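PDB 2OZG: GCN5-related N-acetyltransferase from Anabaena variabilis, which binds coenzyme A and probably transfers an acetyl group to an amine, possibly that of an aminoglycoside, as other GNAT acetyltransferases do. Local coordinates for residues W140-D145 against V259-S264. Numbering follows the deposited sequence.
Sequences WEIPTD and VTWKSS
Trp-140 sets its CB on one face of the Trp-261 six-membered ring, 3.3 Å from the ring centroid, a CH-pi contact. The Trp-140 five-membered ring and the Trp-261 six-membered ring are slid apart, with planes 23° from parallel, and overlap little. Trp-140 CG lies anti to its own carbonyl carbon (chi1 -74°), which carries the indole along the partner strand toward Ser-264. There Trp-140 NE1 donates to Ser-264 O at 3.0 Å, with the acceptor at the ring edge, close to the ring plane. This bond helps to hold the indole in its rotation. Ile-142 CG2 touches Trp-261 CZ3 at 3.7 Å and also packs on Val-259 CB.

The backbones of the two strands form an antiparallel ladder. Trp-140 with Trp-261 and Ile-142 with Val-259 are hydrogen-bonded pairs; in the second, Ile-142 N bonds Val-259 O at 2.8 Å. Glu-141 and Thr-260 form the non-hydrogen-bonded pair between them, on the other face. The Glu-141 carboxylate forms salt bridges with Lys-258, through OE2, and Arg-281, through OE1.

Trp-246 meets the Trp-261 ring edge-to-face. Trp-140 also packs on Gln-283 of a second subunit. The strands run in the order 279-290, 132-143, 258-263, 227-236, the first two steps antiparallel and the last parallel.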
# COMPACT_ATOMS: atom_id res chain seq x y z
N TRP A 140 -17.52 4.74 -11.80
CA TRP A 140 -16.52 5.71 -12.10
C TRP A 140 -16.13 6.47 -10.86
O TRP A 140 -16.92 6.61 -9.98
CB TRP A 140 -17.08 6.73 -13.10
CG TRP A 140 -17.18 6.16 -14.47
CD1 TRP A 140 -18.19 5.41 -14.96
CD2 TRP A 140 -16.21 6.28 -15.52
NE1 TRP A 140 -17.92 5.07 -16.26
CE2 TRP A 140 -16.72 5.60 -16.64
CE3 TRP A 140 -14.99 6.92 -15.64
CZ2 TRP A 140 -16.03 5.51 -17.86
CZ3 TRP A 140 -14.30 6.86 -16.88
CH2 TRP A 140 -14.84 6.14 -17.97
N GLU A 141 -14.91 7.00 -10.83
CA GLU A 141 -14.51 7.81 -9.70
C GLU A 141 -13.73 8.98 -10.21
O GLU A 141 -13.11 8.88 -11.26
CB GLU A 141 -13.62 7.03 -8.72
CG GLU A 141 -12.24 6.77 -9.19
CD GLU A 141 -11.39 6.15 -8.08
OE1 GLU A 141 -11.74 5.04 -7.67
OE2 GLU A 141 -10.39 6.79 -7.63
N ILE A 142 -13.71 10.06 -9.44
CA ILE A 142 -12.97 11.23 -9.84
C ILE A 142 -12.62 12.12 -8.67
O ILE A 142 -13.44 12.27 -7.74
CB ILE A 142 -13.82 12.03 -10.85
CG1 ILE A 142 -13.04 13.19 -11.44
CG2 ILE A 142 -15.11 12.59 -10.20
CD1 ILE A 142 -13.79 13.88 -12.58
N PRO A 143 -11.41 12.73 -8.70
CA PRO A 143 -11.11 13.72 -7.67
C PRO A 143 -11.96 14.99 -7.88
O PRO A 143 -12.02 15.56 -8.99
CB PRO A 143 -9.61 13.96 -7.79
CG PRO A 143 -9.18 13.41 -9.14
CD PRO A 143 -10.26 12.48 -9.60
N THR A 144 -12.61 15.43 -6.80
CA THR A 144 -13.54 16.54 -6.86
C THR A 144 -12.87 17.80 -7.37
O THR A 144 -13.46 18.54 -8.12
CB THR A 144 -14.16 16.82 -5.47
OG1 THR A 144 -14.49 15.61 -4.79
CG2 THR A 144 -15.42 17.62 -5.59
N ASP A 145 -11.61 18.02 -6.99
CA ASP A 145 -10.93 19.22 -7.42
C ASP A 145 -10.43 19.24 -8.89
O ASP A 145 -9.83 20.23 -9.32
CB ASP A 145 -9.83 19.60 -6.42
CG ASP A 145 -8.70 18.61 -6.41
OD1 ASP A 145 -8.71 17.67 -7.23
OD2 ASP A 145 -7.79 18.81 -5.55
N VAL A 259 -15.36 11.59 -5.78
CA VAL A 259 -16.75 11.33 -6.08
C VAL A 259 -16.83 10.10 -6.97
O VAL A 259 -15.99 9.91 -7.90
CB VAL A 259 -17.43 12.48 -6.87
CG1 VAL A 259 -18.86 12.09 -7.25
CG2 VAL A 259 -17.44 13.77 -6.07
N THR A 260 -17.81 9.24 -6.68
CA THR A 260 -18.11 8.10 -7.55
C THR A 260 -19.55 8.16 -8.05
O THR A 260 -20.45 8.71 -7.40
CB THR A 260 -17.97 6.74 -6.82
OG1 THR A 260 -18.98 6.63 -5.80
CG2 THR A 260 -16.63 6.59 -6.18
N TRP A 261 -19.74 7.64 -9.26
CA TRP A 261 -21.07 7.49 -9.83
C TRP A 261 -21.09 6.28 -10.75
O TRP A 261 -20.04 5.86 -11.29
CB TRP A 261 -21.49 8.75 -10.60
CG TRP A 261 -20.85 8.98 -11.91
CD1 TRP A 261 -21.46 8.84 -13.12
CD2 TRP A 261 -19.49 9.43 -12.22
NE1 TRP A 261 -20.59 9.15 -14.13
CE2 TRP A 261 -19.38 9.47 -13.61
CE3 TRP A 261 -18.37 9.74 -11.44
CZ2 TRP A 261 -18.20 9.90 -14.26
CZ3 TRP A 261 -17.21 10.12 -12.07
CH2 TRP A 261 -17.13 10.19 -13.45
N LYS A 262 -22.29 5.81 -11.05
CA LYS A 262 -22.46 4.68 -11.97
C LYS A 262 -22.94 5.21 -13.32
O LYS A 262 -23.78 6.07 -13.39
CB LYS A 262 -23.43 3.64 -11.42
CG LYS A 262 -22.86 3.03 -10.14
CD LYS A 262 -23.77 1.94 -9.55
CE LYS A 262 -23.81 0.70 -10.41
NZ LYS A 262 -24.69 -0.27 -9.71
N SER A 263 -22.32 4.71 -14.37
CA SER A 263 -22.63 5.06 -15.68
C SER A 263 -22.35 3.86 -16.62
O SER A 263 -22.26 2.68 -16.23
CB SER A 263 -21.80 6.28 -16.05
OG SER A 263 -22.31 6.87 -17.19
N SER A 264 -22.32 4.21 -17.88
CA SER A 264 -21.95 3.33 -18.92
C SER A 264 -20.44 3.18 -18.93
O SER A 264 -19.70 4.06 -18.43
CB SER A 264 -22.28 4.00 -20.23
OG SER A 264 -21.81 3.13 -21.23